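Local coordinates for hypothetical protein Atu2299 (Agrobacterium tumefaciens, PDB 2HLY) that is of unknown function but belongs to a protein family grouped with the papain-like cysteine peptidases, whose activity has not been established for this member, at residues A[83-88]-A[148-152]; A[115-120]-A[201-207]. All coordinates share one frame; numbering follows the deposited sequence.

Interaction 1 (A[83-88]-A[148-152]); sequences GAGENF and ATARR
The torsions of F88 and R152 bring their side chains alongside each other. The F88 ring swings anti to its backbone nitrogen (chi1 -168°) toward helix 146-152, while the R152 chain bends at chi2 (-106°) and runs back past the ring in the opposite direction. Ring and guanidinium planes lie 10° apart. R152 NE sits over the rim of the ring, 3.6 Å from F88 CG, while R152 CG lies nearer its centre, 4.2 Å from the centroid, in a CH-pi contact. The guanidinium in turn has F88 CB above its centre. R152 NH2 donates a bent 2.7 Å bond onto a lone pair of G85 O, and R152 NH1 adds a weak one of 3.0 Å. F88 N donates to the same G85 O, which thus fixes both the turn and the arginine. A148 CB packs 3.7 Å from F88 CE1, and T149 OG1, bonded to E145 O, lies at the ring edge, 3.4 Å from F88 CZ. R152 also touches A32 and M36 of helix 31-50. The contact joins a type I beta turn, G85 to F88, to a helix through an arginine laid over the phenylalanine and bonded to the turn's first carbonyl.

Interaction 2 (A[115-120]-A[201-207]); sequences VPAKMF and EMLTGAW
K118, M119 and F120 run alongside G205, A206 and W207 in the same direction and meet in a single parallel beta bridge, M119 with A206, their CA atoms 4.4 Å apart. M119 uses both of its backbone polar groups: M119 N donates to G205 O in an almost straight 2.9 Å bond, and W207 N donates to M119 O at 2.8 Å, nearly in line with the carbonyl. The G205 carbonyl, by contrast, accepts the M119 N-H from above the carbonyl plane. The bridge lays the C-terminal tail against the approach to strand 120-123, an outer strand of the four-stranded antiparallel sheet.

W207, the last residue of the chain, carries most of the side-chain contact. K118 stretches across one face of its indole: with CG anti to the carbonyl carbon (chi1 -56°) and the chain extended beyond, K118 CD comes 3.5 Å from the centroid of the six-membered ring of W207, directly over it, as a CH-pi contact. The amine continues past the rim in an off-centre cation-pi interaction, and a water joins it to A206 O. P116 meets the indole differently, its CD at the ring edge 3.8 Å from W207 CH2. On the other side of the bridge M119 CE touches A206 CB, and M119 also packs on Y13 of helix 10-24, while F120 stacks edge-to-face with Y63 and F140. A117 O is linked to T204 N through a second water. A third is gripped by three bonds: it donates to P116 O at 2.7 Å and accepts from K118 N and from W207 NE1, the latter at 2.9 Å in the plane of the indole.

From the N terminus the chain passes helices 10-24 and 31-50 and its first strands before it reaches 83-88, the loop ahead of strand 89-94. Segment 115-120 follows, leading into strand 120-123. Interaction 1 then closes a loop of 59 intervening residues when helix 146-152 returns to 83-88. Interaction 2 closes one of 80 when the C-terminal tail reaches 115-120. Because 115-120 lies inside the first loop and 201-207 beyond it, the two closures cross rather than nest. Their centres, 26 Å apart, fall on opposite sides of the molecule's centre: interaction 1 joins a loop to a helix, interaction 2 the tail to the loop leading into strand 120-123, an outer strand of the four-stranded sheet.

Interaction 1 (A[83-88]-A[148-152])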
loop_
_atom_site.group_PDB
_atom_site.type_symbol
_atom_site.label_atom_id
_atom_site.label_comp_id
_atom_site.label_asym_id
_atom_site.label_seq_id
_atom_site.Cartn_x
_atom_site.Cartn_y
_atom_site.Cartn_z
ATOM N N GLY A 83 -14.818 0.879 8.396
ATOM C CA GLY A 83 -15.564 0.279 7.296
ATOM C C GLY A 83 -15.934 -1.175 7.526
ATOM O O GLY A 83 -15.086 -1.998 7.896
ATOM N N ALA A 84 -17.209 -1.493 7.303
ATOM C CA ALA A 84 -17.684 -2.872 7.399
ATOM C C ALA A 84 -17.575 -3.601 6.063
ATOM O O ALA A 84 -17.757 -4.820 5.986
ATOM C CB ALA A 84 -19.121 -2.906 7.924
ATOM N N GLY A 85 -17.252 -2.849 5.012
ATOM C CA GLY A 85 -17.117 -3.393 3.669
ATOM C C GLY A 85 -15.892 -2.828 2.978
ATOM O O GLY A 85 -14.778 -2.872 3.524
ATOM N N GLU A 86 -16.105 -2.265 1.793
ATOM C CA GLU A 86 -14.997 -1.856 0.940
ATOM C C GLU A 86 -14.284 -0.580 1.392
ATOM O O GLU A 86 -13.289 -0.190 0.769
ATOM C CB GLU A 86 -15.443 -1.754 -0.529
ATOM C CG GLU A 86 -15.853 -3.112 -1.110
ATOM C CD GLU A 86 -16.168 -3.089 -2.604
ATOM O OE1 GLU A 86 -15.974 -2.034 -3.261
ATOM O OE2 GLU A 86 -16.603 -4.154 -3.119
ATOM N N ASN A 87 -14.782 0.066 2.454
ATOM C CA ASN A 87 -14.102 1.255 3.019
ATOM C C ASN A 87 -13.026 0.937 4.059
ATOM O O ASN A 87 -12.337 1.845 4.524
ATOM C CB ASN A 87 -15.095 2.260 3.620
ATOM C CG ASN A 87 -15.944 2.940 2.574
ATOM O OD1 ASN A 87 -15.486 3.206 1.460
ATOM N ND2 ASN A 87 -17.187 3.237 2.928
ATOM N N PHE A 88 -12.913 -0.331 4.441
ATOM C CA PHE A 88 -11.803 -0.782 5.287
ATOM C C PHE A 88 -10.485 -0.516 4.555
ATOM O O PHE A 88 -10.399 -0.689 3.335
ATOM C CB PHE A 88 -11.934 -2.271 5.563
ATOM C CG PHE A 88 -11.022 -2.760 6.641
ATOM C CD1 PHE A 88 -11.385 -2.602 7.969
ATOM C CD2 PHE A 88 -9.816 -3.377 6.330
ATOM C CE1 PHE A 88 -10.562 -3.047 8.984
ATOM C CE2 PHE A 88 -8.976 -3.830 7.355
ATOM C CZ PHE A 88 -9.359 -3.646 8.675
ATOM N N ALA A 148 -10.919 -6.573 13.477
ATOM C CA ALA A 148 -11.386 -6.497 12.098
ATOM C C ALA A 148 -10.298 -6.913 11.109
ATOM O O ALA A 148 -10.572 -7.646 10.157
ATOM C CB ALA A 148 -11.878 -5.075 11.775
ATOM N N THR A 149 -9.073 -6.454 11.351
ATOM C CA THR A 149 -7.951 -6.805 10.480
ATOM C C THR A 149 -7.734 -8.310 10.464
ATOM O O THR A 149 -7.636 -8.923 9.387
ATOM C CB THR A 149 -6.694 -6.057 10.910
ATOM O OG1 THR A 149 -6.958 -4.652 10.826
ATOM C CG2 THR A 149 -5.507 -6.401 10.015
ATOM N N ALA A 150 -7.732 -8.914 11.652
ATOM C CA ALA A 150 -7.532 -10.359 11.748
ATOM C C ALA A 150 -8.612 -11.102 10.952
ATOM O O ALA A 150 -8.308 -12.019 10.180
ATOM C CB ALA A 150 -7.531 -10.816 13.209
ATOM N N ARG A 151 -9.866 -10.699 11.131
ATOM C CA ARG A 151 -10.956 -11.358 10.419
ATOM C C ARG A 151 -10.861 -11.175 8.903
ATOM O O ARG A 151 -11.148 -12.101 8.153
ATOM C CB ARG A 151 -12.319 -10.917 10.957
ATOM C CG ARG A 151 -12.565 -11.393 12.398
ATOM C CD ARG A 151 -13.964 -11.016 12.899
ATOM N NE ARG A 151 -14.290 -11.614 14.205
ATOM C CZ ARG A 151 -14.454 -10.931 15.341
ATOM N NH1 ARG A 151 -14.322 -9.603 15.364
ATOM N NH2 ARG A 151 -14.762 -11.568 16.478
ATOM N N ARG A 152 -10.460 -9.980 8.454
ATOM C CA ARG A 152 -10.348 -9.722 7.022
ATOM C C ARG A 152 -9.343 -10.655 6.357
ATOM O O ARG A 152 -9.535 -11.072 5.213
ATOM C CB ARG A 152 -9.943 -8.270 6.771
ATOM C CG ARG A 152 -11.025 -7.277 7.096
ATOM C CD ARG A 152 -11.619 -6.734 5.852
ATOM N NE ARG A 152 -12.757 -5.886 6.166
ATOM C CZ ARG A 152 -13.491 -5.270 5.254
ATOM N NH1 ARG A 152 -13.197 -5.399 3.964
ATOM N NH2 ARG A 152 -14.519 -4.524 5.645
#

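Interaction 2 (A[115-120]-A[201-207])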
loop_
_atom_site.group_PDB
_atom_site.type_symbol
_atom_site.label_atom_id
_atom_site.label_comp_id
_atom_site.label_asym_id
_atom_site.label_seq_id
_atom_site.Cartn_x
_atom_site.Cartn_y
_atom_site.Cartn_z
ATOM N N VAL A 115 -7.638 13.294 -6.993
ATOM C CA VAL A 115 -6.463 13.035 -6.173
ATOM C C VAL A 115 -5.283 12.649 -7.058
ATOM O O VAL A 115 -5.388 11.695 -7.836
ATOM C CB VAL A 115 -6.742 11.923 -5.135
ATOM C CG1 VAL A 115 -5.482 11.615 -4.324
ATOM C CG2 VAL A 115 -7.876 12.347 -4.231
ATOM N N PRO A 116 -4.164 13.399 -6.951
ATOM C CA PRO A 116 -2.903 13.092 -7.634
ATOM C C PRO A 116 -2.288 11.802 -7.099
ATOM O O PRO A 116 -2.616 11.376 -5.987
ATOM C CB PRO A 116 -1.989 14.263 -7.242
ATOM C CG PRO A 116 -2.878 15.320 -6.734
ATOM C CD PRO A 116 -4.061 14.635 -6.156
ATOM N N ALA A 117 -1.420 11.191 -7.897
ATOM C CA ALA A 117 -0.675 10.006 -7.464
ATOM C C ALA A 117 0.667 10.447 -6.885
ATOM O O ALA A 117 1.526 10.955 -7.618
ATOM C CB ALA A 117 -0.469 9.061 -8.644
ATOM N N LYS A 118 0.849 10.278 -5.573
ATOM C CA LYS A 118 2.107 10.632 -4.918
ATOM C C LYS A 118 2.478 9.598 -3.850
ATOM O O LYS A 118 1.639 8.808 -3.424
ATOM C CB LYS A 118 2.048 12.027 -4.264
ATOM C CG LYS A 118 1.673 13.188 -5.179
ATOM C CD LYS A 118 1.772 14.504 -4.419
ATOM C CE LYS A 118 1.237 15.668 -5.228
ATOM N NZ LYS A 118 1.524 16.963 -4.549
ATOM N N MET A 119 3.737 9.617 -3.420
ATOM C CA MET A 119 4.166 8.749 -2.330
ATOM C C MET A 119 3.540 9.151 -0.992
ATOM O O MET A 119 3.492 10.336 -0.678
ATOM C CB MET A 119 5.685 8.818 -2.186
ATOM C CG MET A 119 6.195 8.110 -0.947
ATOM S SD MET A 119 7.972 7.958 -0.798
ATOM C CE MET A 119 8.429 9.627 -0.357
ATOM N N PHE A 120 3.122 8.155 -0.196
ATOM C CA PHE A 120 2.838 8.400 1.225
ATOM C C PHE A 120 3.795 7.608 2.124
ATOM O O PHE A 120 3.710 6.390 2.232
ATOM C CB PHE A 120 1.388 8.091 1.635
ATOM C CG PHE A 120 1.104 8.546 3.027
ATOM C CD1 PHE A 120 0.691 9.860 3.266
ATOM C CD2 PHE A 120 1.357 7.698 4.113
ATOM C CE1 PHE A 120 0.486 10.321 4.578
ATOM C CE2 PHE A 120 1.183 8.158 5.428
ATOM C CZ PHE A 120 0.731 9.468 5.648
ATOM N N GLU A 201 2.662 3.628 -15.561
ATOM C CA GLU A 201 2.396 5.024 -15.166
ATOM C C GLU A 201 3.701 5.736 -14.800
ATOM O O GLU A 201 4.612 5.121 -14.246
ATOM C CB GLU A 201 1.406 5.083 -13.987
ATOM C CG GLU A 201 0.822 6.485 -13.677
ATOM C CD GLU A 201 -0.170 6.474 -12.495
ATOM O OE1 GLU A 201 -0.357 5.399 -11.874
ATOM O OE2 GLU A 201 -0.760 7.533 -12.181
ATOM N N MET A 202 3.789 7.020 -15.142
ATOM C CA MET A 202 4.877 7.882 -14.692
ATOM C C MET A 202 4.507 8.357 -13.299
ATOM O O MET A 202 3.391 8.838 -13.086
ATOM C CB MET A 202 5.024 9.080 -15.638
ATOM C CG MET A 202 6.229 9.950 -15.390
ATOM S SD MET A 202 6.506 11.048 -16.798
ATOM C CE MET A 202 7.419 9.974 -17.902
ATOM N N LEU A 203 5.449 8.233 -12.362
ATOM C CA LEU A 203 5.167 8.470 -10.941
ATOM C C LEU A 203 6.140 9.453 -10.325
ATOM O O LEU A 203 7.353 9.222 -10.339
ATOM C CB LEU A 203 5.252 7.153 -10.182
ATOM C CG LEU A 203 4.181 6.117 -10.527
ATOM C CD1 LEU A 203 4.593 4.744 -9.992
ATOM C CD2 LEU A 203 2.809 6.544 -9.999
ATOM N N THR A 204 5.596 10.536 -9.764
ATOM C CA THR A 204 6.390 11.586 -9.137
ATOM C C THR A 204 5.645 12.166 -7.936
ATOM O O THR A 204 4.414 12.113 -7.883
ATOM C CB THR A 204 6.676 12.766 -10.128
ATOM O OG1 THR A 204 5.463 13.476 -10.392
ATOM C CG2 THR A 204 7.293 12.274 -11.458
ATOM N N GLY A 205 6.394 12.738 -7.003
ATOM C CA GLY A 205 5.804 13.510 -5.909
ATOM C C GLY A 205 5.649 12.749 -4.605
ATOM O O GLY A 205 5.610 11.515 -4.582
ATOM N N ALA A 206 5.565 13.510 -3.516
ATOM C CA ALA A 206 5.365 12.953 -2.178
ATOM C C ALA A 206 4.414 13.813 -1.361
ATOM O O ALA A 206 4.497 15.056 -1.389
ATOM C CB ALA A 206 6.698 12.827 -1.449
ATOM N N TRP A 207 3.506 13.154 -0.648
ATOM C CA TRP A 207 2.597 13.842 0.287
ATOM C C TRP A 207 3.319 14.264 1.546
ATOM O O TRP A 207 2.939 15.254 2.183
ATOM C CB TRP A 207 1.437 12.935 0.672
ATOM C CG TRP A 207 0.541 12.642 -0.476
ATOM C CD1 TRP A 207 0.262 11.418 -0.999
ATOM C CD2 TRP A 207 -0.183 13.598 -1.260
ATOM N NE1 TRP A 207 -0.621 11.539 -2.049
ATOM C CE2 TRP A 207 -0.892 12.868 -2.253
ATOM C CE3 TRP A 207 -0.299 15.001 -1.235
ATOM C CZ2 TRP A 207 -1.723 13.488 -3.195
ATOM C CZ3 TRP A 207 -1.116 15.621 -2.182
ATOM C CH2 TRP A 207 -1.807 14.866 -3.156
ATOM O OXT TRP A 207 4.283 13.624 1.971
HETATM O O HOH W 1 -1.697 9.786 -4.033
HETATM O O HOH W 2 2.553 10.689 -10.117
HETATM O O HOH W 3 2.775 17.132 -1.882
HETATM O O HOH W 4 5.152 11.115 1.722
#